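Local coordinates for surface presentation of antigens protein SpaS (Shigella flexneri, PDB 2VT1) that is a type III secretion exporter protein, here its cytoplasmic domain, required for secretion of the three Ipa proteins and for invasion, at residues T56-K59 / Y60-V63. Numbering follows the deposited sequence.
Sequences THTK and YSFV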
ATOM      1  N   THR B  56      -3.181  11.659  -5.747  1.00 21.36           N
ATOM      2  CA  THR B  56      -2.006  12.541  -5.656  1.00 21.34           C
ATOM      3  C   THR B  56      -0.653  11.917  -6.032  1.00 21.90           C
ATOM      4  O   THR B  56       0.317  12.651  -6.218  1.00 23.52           O
ATOM      5  CB  THR B  56      -1.819  13.136  -4.229  1.00 20.33           C
ATOM      6  OG1 THR B  56      -1.783  12.081  -3.266  1.00 19.92           O
ATOM      7  CG2 THR B  56      -2.935  14.103  -3.883  1.00 22.31           C
ATOM      8  N   HIS B  57      -0.568  10.592  -6.122  1.00 21.61           N
ATOM      9  CA  HIS B  57       0.731   9.934  -6.291  1.00 22.05           C
ATOM     10  C   HIS B  57       0.811   8.971  -7.474  1.00 22.80           C
ATOM     11  O   HIS B  57      -0.198   8.437  -7.938  1.00 20.28           O
ATOM     12  CB  HIS B  57       1.125   9.177  -5.020  1.00 22.79           C
ATOM     13  CG  HIS B  57       1.546  10.062  -3.884  1.00 21.85           C
ATOM     14  ND1 HIS B  57       0.644  10.652  -3.023  1.00 23.12           N
ATOM     15  CD2 HIS B  57       2.773  10.436  -3.452  1.00 23.00           C
ATOM     16  CE1 HIS B  57       1.297  11.364  -2.123  1.00 23.33           C
ATOM     17  NE2 HIS B  57       2.591  11.256  -2.365  1.00 21.94           N
ATOM     18  N   THR B  58       2.035   8.774  -7.958  1.00 23.66           N
ATOM     19  CA  THR B  58       2.337   7.733  -8.927  1.00 24.54           C
ATOM     20  C   THR B  58       3.053   6.589  -8.199  1.00 23.38           C
ATOM     21  O   THR B  58       3.587   6.779  -7.111  1.00 22.51           O
ATOM     22  CB  THR B  58       3.218   8.278 -10.100  1.00 24.91           C
ATOM     23  OG1 THR B  58       4.584   8.377  -9.678  1.00 28.53           O
ATOM     24  CG2 THR B  58       2.738   9.642 -10.537  1.00 26.80           C
ATOM     25  N   LYS B  59       3.068   5.397  -8.789  1.00 23.67           N
ATOM     26  CA  LYS B  59       3.662   4.240  -8.129  1.00 23.43           C
ATOM     27  C   LYS B  59       5.166   4.410  -8.050  1.00 23.83           C
ATOM     28  O   LYS B  59       5.752   5.207  -8.789  1.00 22.85           O
ATOM     29  CB  LYS B  59       3.329   2.952  -8.887  1.00 25.19           C
ATOM     30  CG  LYS B  59       3.928   2.886 -10.277  1.00 27.03           C
ATOM     31  CD  LYS B  59       4.041   1.446 -10.772  1.00 30.82           C
ATOM     32  CE  LYS B  59       2.678   0.833 -11.074  1.00 29.35           C
ATOM     33  NZ  LYS B  59       2.840  -0.552 -11.603  1.00 29.27           N
ATOM     34  N   TYR B  60       5.783   3.640  -7.159  1.00 22.77           N
ATOM     35  CA  TYR B  60       7.216   3.685  -6.938  1.00 23.30           C
ATOM     36  C   TYR B  60       7.691   5.099  -6.631  1.00 25.24           C
ATOM     37  O   TYR B  60       8.658   5.591  -7.232  1.00 25.50           O
ATOM     38  CB  TYR B  60       7.971   3.112  -8.139  1.00 23.79           C
ATOM     39  CG  TYR B  60       7.537   1.710  -8.522  1.00 21.48           C
ATOM     40  CD1 TYR B  60       7.476   0.697  -7.573  1.00 19.75           C
ATOM     41  CD2 TYR B  60       7.204   1.400  -9.829  1.00 22.78           C
ATOM     42  CE1 TYR B  60       7.089  -0.585  -7.915  1.00 20.18           C
ATOM     43  CE2 TYR B  60       6.816   0.116 -10.186  1.00 23.14           C
ATOM     44  CZ  TYR B  60       6.765  -0.873  -9.224  1.00 23.40           C
ATOM     45  OH  TYR B  60       6.369  -2.145  -9.568  1.00 24.27           O
ATOM     46  N   SER B  61       7.010   5.745  -5.687  1.00 24.42           N
ATOM     47  CA  SER B  61       7.423   7.065  -5.225  1.00 25.66           C
ATOM     48  C   SER B  61       7.213   7.219  -3.707  1.00 26.32           C
ATOM     49  O   SER B  61       6.391   6.510  -3.103  1.00 24.74           O
ATOM     50  CB  SER B  61       6.684   8.165  -6.009  1.00 26.09           C
ATOM     51  OG  SER B  61       5.294   8.207  -5.718  1.00 26.51           O
ATOM     52  N   PHE B  62       7.965   8.134  -3.094  1.00 26.08           N
ATOM     53  CA  PHE B  62       7.813   8.411  -1.672  1.00 25.82           C
ATOM     54  C   PHE B  62       6.594   9.263  -1.398  1.00 24.59           C
ATOM     55  O   PHE B  62       6.212  10.079  -2.216  1.00 23.61           O
ATOM     56  CB  PHE B  62       9.068   9.082  -1.129  1.00 26.62           C
ATOM     57  CG  PHE B  62      10.253   8.188  -1.154  1.00 27.53           C
ATOM     58  CD1 PHE B  62      11.082   8.158  -2.260  1.00 30.95           C
ATOM     59  CD2 PHE B  62      10.508   7.331  -0.101  1.00 27.84           C
ATOM     60  CE1 PHE B  62      12.159   7.310  -2.305  1.00 29.48           C
ATOM     61  CE2 PHE B  62      11.590   6.479  -0.143  1.00 29.34           C
ATOM     62  CZ  PHE B  62      12.416   6.471  -1.247  1.00 29.93           C
ATOM     63  N   VAL B  63       5.966   9.050  -0.249  1.00 24.84           N
ATOM     64  CA  VAL B  63       4.799   9.826   0.112  1.00 25.34           C
ATOM     65  C   VAL B  63       5.265  11.256   0.366  1.00 26.05           C
ATOM     66  O   VAL B  63       6.294  11.470   0.995  1.00 27.54           O
ATOM     67  CB  VAL B  63       4.082   9.231   1.334  1.00 24.56           C
ATOM     68  CG1 VAL B  63       2.876  10.080   1.722  1.00 24.86           C
ATOM     69  CG2 VAL B  63       3.651   7.818   1.034  1.00 26.10           C
TER
HETATM   70  O   HOH W   1       3.864  10.467  -6.815  1.00 24.12           O
HETATM   71  O   HOH W   2       5.016  -3.016 -12.097  1.00 22.74           O
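Ser-61 turns its hydroxyl back onto the chain three residues earlier, OG donating to Thr-58 O at 2.6 Å. The donor is tilted 26° from the carbonyl plane. A chi1 of 68° swings OG over the main chain, and serine's one-carbon arm suits so near a carbonyl. A water 2.9 Å from Ser-61 OG donates to it and accepts from Thr-58 N, so the hydroxyl holds both backbone polar groups of Thr-58, one through the water.

His-57, just beyond helix 47-56, is held at both ring nitrogens: ND1 donates to Thr-56 OG1 (2.8 Å), while NE2 is bonded to Asp-64 N. That pairing makes the ND1-H tautomer likely. At the ring edge, CD2 meets Phe-62 O at 3.7 Å.

Lys-59 and Tyr-60 run side by side, Lys-59 CB over one ring face, offset toward the rim. A water links Tyr-60 OH to Lys-59 NZ, weakly at the lysine.

Tyr-60, in the left-handed conformation (phi 54°) that glycine often supplies, forms with Ser-61 a G1 bulge facing Ile-20. The Ser-61 and His-57 bonds thus tie the helix-to-strand connection to the backbone of Thr-58 and Asp-64, while the tyrosine hydroxyl, besides its water, bonds an acidic side chain of another protein's chain.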